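Local coordinates for ferric uptake regulation protein (Vibrio cholerae, PDB 2W57) that probably represses iron-uptake genes by binding DNA in response to metal, at residues 27-38 with 77-88. Residues are numbered along the deposited sequence; the frame is centred on the assembly and turned at random.
Sequences QQPECQHISAEE and KSVFELSTQHHH. With ZN (zinc ion), chain D; ZN (zinc ion), chain C.
His33 swings its ring to the side opposite its own carbonyl carbon (chi1 -73°), while CG of Glu81 sits between its backbone N and carbonyl carbon (chi1 52°) and the extended chain carries the carboxylate out to the metal; the two side chains run side by side to a common zinc. The ion is bound by NE2 of His33 at 2.1 Å and, on the carboxylate, more closely by OE2 of Glu81 than by OE1, which sits 2.7 Å from the zinc. His88 arrives from the opposite direction to His33 with its own NE2; the two imidazoles meet at their edges, nearly perpendicular (89°). His90 completes the site, and His71 hydrogen-bonds to OE2 of Glu81, a second-shell contact that should steady the carboxylate.

The short strand 34-35 forms one edge of the small antiparallel sheet containing strand 78-82. Ile34 and Phe80 are a hydrogen-bonded pair: Ile34 N gives to Phe80 O at 2.8 Å, and Phe80 N returns a bond to Ile34 O. The Phe80 ring packs near Ala36, and both side chains reach Leu59 of helix 52-64. One water ties Gln32 O to Leu82 N; another links Ala36 N to Ser78 O.

Ser35 starts helix 36-45 with a capping box: its OG accepts from Glu38 N, and Ser35 N meets Glu38 OE1 from above the carboxylate plane in a nearly straight bond. Glu38 OE2 is met on its syn side, somewhat out of that plane, by Lys77 NZ at 3.1 Å, so one carboxylate serves both cap and salt bridge.

With ligands from the loop just before strand 34-35, strand 78-82, His88 just before strand 89-93 and His90 within it, this zinc cross-links distant parts of the chain, consistent with metal binding setting how the DNA-binding region is held.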
loop_
_atom_site.group_PDB
_atom_site.type_symbol
_atom_site.label_atom_id
_atom_site.label_comp_id
_atom_site.label_asym_id
_atom_site.label_seq_id
_atom_site.Cartn_x
_atom_site.Cartn_y
_atom_site.Cartn_z
ATOM N N GLN A 27 3.382 -21.877 1.523
ATOM C CA GLN A 27 3.753 -22.521 2.785
ATOM C C GLN A 27 5.249 -22.733 3.002
ATOM O O GLN A 27 5.653 -23.069 4.108
ATOM C CB GLN A 27 3.035 -23.859 2.917
ATOM C CG GLN A 27 1.599 -23.725 3.328
ATOM C CD GLN A 27 0.775 -24.888 2.852
ATOM O OE1 GLN A 27 1.115 -25.542 1.874
ATOM N NE2 GLN A 27 -0.323 -25.148 3.531
ATOM N N GLN A 28 6.058 -22.548 1.961
ATOM C CA GLN A 28 7.505 -22.747 2.059
ATOM C C GLN A 28 8.119 -21.657 2.948
ATOM O O GLN A 28 7.820 -20.478 2.776
ATOM C CB GLN A 28 8.159 -22.776 0.673
ATOM C CG GLN A 28 7.884 -24.055 -0.169
ATOM C CD GLN A 28 8.271 -23.891 -1.659
ATOM O OE1 GLN A 28 8.807 -22.848 -2.066
ATOM N NE2 GLN A 28 7.996 -24.923 -2.473
ATOM N N PRO A 29 8.958 -22.056 3.926
ATOM C CA PRO A 29 9.527 -21.141 4.927
ATOM C C PRO A 29 10.022 -19.809 4.352
ATOM O O PRO A 29 9.823 -18.754 4.962
ATOM C CB PRO A 29 10.708 -21.938 5.480
ATOM C CG PRO A 29 10.291 -23.358 5.330
ATOM C CD PRO A 29 9.415 -23.446 4.127
ATOM N N GLU A 30 10.646 -19.870 3.175
ATOM C CA GLU A 30 11.288 -18.709 2.541
ATOM C C GLU A 30 10.362 -17.908 1.631
ATOM O O GLU A 30 10.798 -16.934 1.011
ATOM C CB GLU A 30 12.521 -19.156 1.736
ATOM C CG GLU A 30 12.202 -19.960 0.463
ATOM C CD GLU A 30 11.911 -21.458 0.715
ATOM O OE1 GLU A 30 12.002 -21.926 1.873
ATOM O OE2 GLU A 30 11.589 -22.173 -0.264
ATOM N N CYS A 31 9.102 -18.332 1.531
ATOM C CA CYS A 31 8.094 -17.627 0.734
ATOM C C CYS A 31 7.040 -17.008 1.644
ATOM O O CYS A 31 5.885 -16.804 1.237
ATOM C CB CYS A 31 7.428 -18.564 -0.278
ATOM S SG CYS A 31 8.539 -19.220 -1.546
ATOM N N GLN A 32 7.441 -16.693 2.871
ATOM C CA GLN A 32 6.518 -16.142 3.851
ATOM C C GLN A 32 5.893 -14.790 3.475
ATOM O O GLN A 32 4.785 -14.485 3.931
ATOM C CB GLN A 32 7.194 -16.036 5.199
ATOM C CG GLN A 32 6.206 -15.794 6.304
ATOM C CD GLN A 32 6.862 -15.769 7.651
ATOM O OE1 GLN A 32 7.354 -16.792 8.140
ATOM N NE2 GLN A 32 6.878 -14.594 8.265
ATOM N N HIS A 33 6.615 -13.990 2.677
ATOM C CA HIS A 33 6.129 -12.727 2.115
ATOM C C HIS A 33 6.493 -12.728 0.640
ATOM O O HIS A 33 7.662 -12.841 0.303
ATOM C CB HIS A 33 6.819 -11.531 2.770
ATOM C CG HIS A 33 6.366 -11.246 4.169
ATOM N ND1 HIS A 33 6.912 -11.872 5.269
ATOM C CD2 HIS A 33 5.440 -10.383 4.648
ATOM C CE1 HIS A 33 6.326 -11.420 6.362
ATOM N NE2 HIS A 33 5.429 -10.516 6.014
ATOM N N ILE A 34 5.525 -12.595 -0.256
ATOM C CA ILE A 34 5.825 -12.855 -1.662
ATOM C C ILE A 34 4.883 -12.119 -2.610
ATOM O O ILE A 34 3.687 -12.037 -2.362
ATOM C CB ILE A 34 5.841 -14.395 -1.952
ATOM C CG1 ILE A 34 6.570 -14.711 -3.263
ATOM C CG2 ILE A 34 4.428 -15.004 -1.912
ATOM C CD1 ILE A 34 6.983 -16.170 -3.388
ATOM N N SER A 35 5.437 -11.566 -3.682
ATOM C CA SER A 35 4.628 -10.935 -4.706
ATOM C C SER A 35 4.114 -11.992 -5.661
ATOM O O SER A 35 4.675 -13.087 -5.736
ATOM C CB SER A 35 5.451 -9.912 -5.469
ATOM O OG SER A 35 6.519 -10.545 -6.127
ATOM N N ALA A 36 3.053 -11.664 -6.390
ATOM C CA ALA A 36 2.560 -12.515 -7.476
ATOM C C ALA A 36 3.648 -12.884 -8.509
ATOM O O ALA A 36 3.634 -13.978 -9.056
ATOM C CB ALA A 36 1.383 -11.848 -8.166
ATOM N N GLU A 37 4.586 -11.971 -8.757
ATOM C CA GLU A 37 5.641 -12.185 -9.754
ATOM C C GLU A 37 6.646 -13.193 -9.235
ATOM O O GLU A 37 7.038 -14.123 -9.940
ATOM C CB GLU A 37 6.355 -10.880 -10.098
ATOM C CG GLU A 37 5.481 -9.838 -10.812
ATOM C CD GLU A 37 4.482 -9.079 -9.896
ATOM O OE1 GLU A 37 4.617 -9.081 -8.640
ATOM O OE2 GLU A 37 3.541 -8.469 -10.461
ATOM N N GLU A 38 7.043 -13.013 -7.981
ATOM C CA GLU A 38 8.044 -13.869 -7.378
ATOM C C GLU A 38 7.467 -15.266 -7.293
ATOM O O GLU A 38 8.147 -16.241 -7.621
ATOM C CB GLU A 38 8.460 -13.347 -6.002
ATOM C CG GLU A 38 9.330 -12.092 -6.026
ATOM C CD GLU A 38 9.163 -11.209 -4.770
ATOM O OE1 GLU A 38 8.320 -11.521 -3.885
ATOM O OE2 GLU A 38 9.863 -10.172 -4.676
ATOM N N LYS A 77 4.457 -2.697 -5.808
ATOM C CA LYS A 77 4.481 -4.079 -5.339
ATOM C C LYS A 77 3.368 -4.443 -4.335
ATOM O O LYS A 77 3.232 -3.805 -3.291
ATOM C CB LYS A 77 5.847 -4.355 -4.719
ATOM C CG LYS A 77 6.244 -5.812 -4.614
ATOM C CD LYS A 77 7.663 -5.884 -4.082
ATOM C CE LYS A 77 8.315 -7.204 -4.400
ATOM N NZ LYS A 77 9.721 -7.201 -3.906
ATOM N N SER A 78 2.579 -5.465 -4.681
ATOM C CA SER A 78 1.742 -6.189 -3.727
ATOM C C SER A 78 2.475 -7.447 -3.317
ATOM O O SER A 78 2.926 -8.208 -4.169
ATOM C CB SER A 78 0.418 -6.626 -4.348
ATOM O OG SER A 78 -0.286 -5.546 -4.919
ATOM N N VAL A 79 2.596 -7.668 -2.014
ATOM C CA VAL A 79 3.118 -8.926 -1.493
ATOM C C VAL A 79 2.044 -9.618 -0.663
ATOM O O VAL A 79 1.185 -8.971 -0.036
ATOM C CB VAL A 79 4.439 -8.757 -0.671
ATOM C CG1 VAL A 79 5.571 -8.249 -1.556
ATOM C CG2 VAL A 79 4.251 -7.824 0.496
ATOM N N PHE A 80 2.099 -10.939 -0.669
ATOM C CA PHE A 80 1.119 -11.755 -0.003
ATOM C C PHE A 80 1.806 -12.607 1.060
ATOM O O PHE A 80 3.013 -12.836 1.011
ATOM C CB PHE A 80 0.407 -12.642 -1.025
ATOM C CG PHE A 80 -0.314 -11.875 -2.120
ATOM C CD1 PHE A 80 -1.694 -11.702 -2.073
ATOM C CD2 PHE A 80 0.389 -11.347 -3.211
ATOM C CE1 PHE A 80 -2.368 -11.018 -3.081
ATOM C CE2 PHE A 80 -0.271 -10.651 -4.223
ATOM C CZ PHE A 80 -1.657 -10.482 -4.157
ATOM N N GLU A 81 1.022 -13.061 2.025
ATOM C CA GLU A 81 1.482 -13.944 3.083
ATOM C C GLU A 81 0.243 -14.681 3.557
ATOM O O GLU A 81 -0.871 -14.221 3.306
ATOM C CB GLU A 81 2.124 -13.157 4.240
ATOM C CG GLU A 81 1.279 -12.005 4.801
ATOM C CD GLU A 81 1.846 -11.415 6.091
ATOM O OE1 GLU A 81 2.216 -12.208 6.991
ATOM O OE2 GLU A 81 1.919 -10.165 6.222
ATOM N N LEU A 82 0.440 -15.826 4.210
ATOM C CA LEU A 82 -0.662 -16.573 4.797
ATOM C C LEU A 82 -1.125 -15.817 6.022
ATOM O O LEU A 82 -0.307 -15.215 6.714
ATOM C CB LEU A 82 -0.212 -17.981 5.186
ATOM C CG LEU A 82 0.070 -18.953 4.031
ATOM C CD1 LEU A 82 1.011 -20.076 4.467
ATOM C CD2 LEU A 82 -1.227 -19.531 3.431
ATOM N N SER A 83 -2.431 -15.833 6.279
ATOM C CA SER A 83 -3.011 -15.137 7.431
ATOM C C SER A 83 -2.531 -15.697 8.769
ATOM O O SER A 83 -2.157 -16.863 8.861
ATOM C CB SER A 83 -4.538 -15.203 7.379
ATOM O OG SER A 83 -5.027 -14.597 6.201
ATOM N N THR A 84 -2.518 -14.837 9.786
ATOM C CA THR A 84 -2.368 -15.227 11.195
ATOM C C THR A 84 -3.053 -14.176 12.068
ATOM O O THR A 84 -3.163 -13.021 11.671
ATOM C CB THR A 84 -0.877 -15.360 11.645
ATOM O OG1 THR A 84 -0.128 -14.230 11.181
ATOM C CG2 THR A 84 -0.230 -16.655 11.116
ATOM N N GLN A 85 -3.513 -14.578 13.251
ATOM C CA GLN A 85 -4.001 -13.641 14.274
ATOM C C GLN A 85 -2.842 -12.813 14.857
ATOM O O GLN A 85 -3.036 -11.658 15.258
ATOM C CB GLN A 85 -4.708 -14.389 15.404
ATOM C CG GLN A 85 -5.777 -15.413 14.965
ATOM C CD GLN A 85 -6.245 -16.324 16.121
ATOM O OE1 GLN A 85 -6.114 -15.977 17.305
ATOM N NE2 GLN A 85 -6.794 -17.493 15.773
ATOM N N HIS A 86 -1.644 -13.404 14.886
ATOM C CA HIS A 86 -0.428 -12.736 15.375
ATOM C C HIS A 86 -0.033 -11.525 14.525
ATOM O O HIS A 86 0.510 -11.650 13.416
ATOM C CB HIS A 86 0.744 -13.717 15.486
ATOM C CG HIS A 86 0.369 -15.048 16.075
ATOM N ND1 HIS A 86 -0.224 -15.176 17.316
ATOM C CD2 HIS A 86 0.510 -16.307 15.593
ATOM C CE1 HIS A 86 -0.439 -16.456 17.569
ATOM N NE2 HIS A 86 -0.001 -17.163 16.542
ATOM N N HIS A 87 -0.322 -10.353 15.082
ATOM C CA HIS A 87 -0.050 -9.066 14.469
ATOM C C HIS A 87 1.443 -8.807 14.306
ATOM O O HIS A 87 2.220 -9.016 15.237
ATOM C CB HIS A 87 -0.663 -7.957 15.330
ATOM C CG HIS A 87 -0.312 -6.576 14.877
ATOM N ND1 HIS A 87 -1.027 -5.912 13.901
ATOM C CD2 HIS A 87 0.678 -5.734 15.261
ATOM C CE1 HIS A 87 -0.490 -4.721 13.702
ATOM N NE2 HIS A 87 0.546 -4.588 14.513
ATOM N N HIS A 88 1.834 -8.345 13.118
ATOM C CA HIS A 88 3.166 -7.773 12.926
ATOM C C HIS A 88 3.171 -6.569 11.953
ATOM O O HIS A 88 2.183 -6.285 11.263
ATOM C CB HIS A 88 4.194 -8.852 12.540
ATOM C CG HIS A 88 3.865 -9.586 11.275
ATOM N ND1 HIS A 88 2.883 -10.550 11.205
ATOM C CD2 HIS A 88 4.401 -9.505 10.036
ATOM C CE1 HIS A 88 2.823 -11.028 9.975
ATOM N NE2 HIS A 88 3.736 -10.413 9.247
HETATM ZN ZN ZN D . 3.728 -10.009 7.213
HETATM ZN ZN ZN C . 1.798 -2.694 14.519
HETATM O O HOH W 1 3.364 -17.118 4.285
HETATM O O HOH W 2 1.971 -8.859 -6.647
#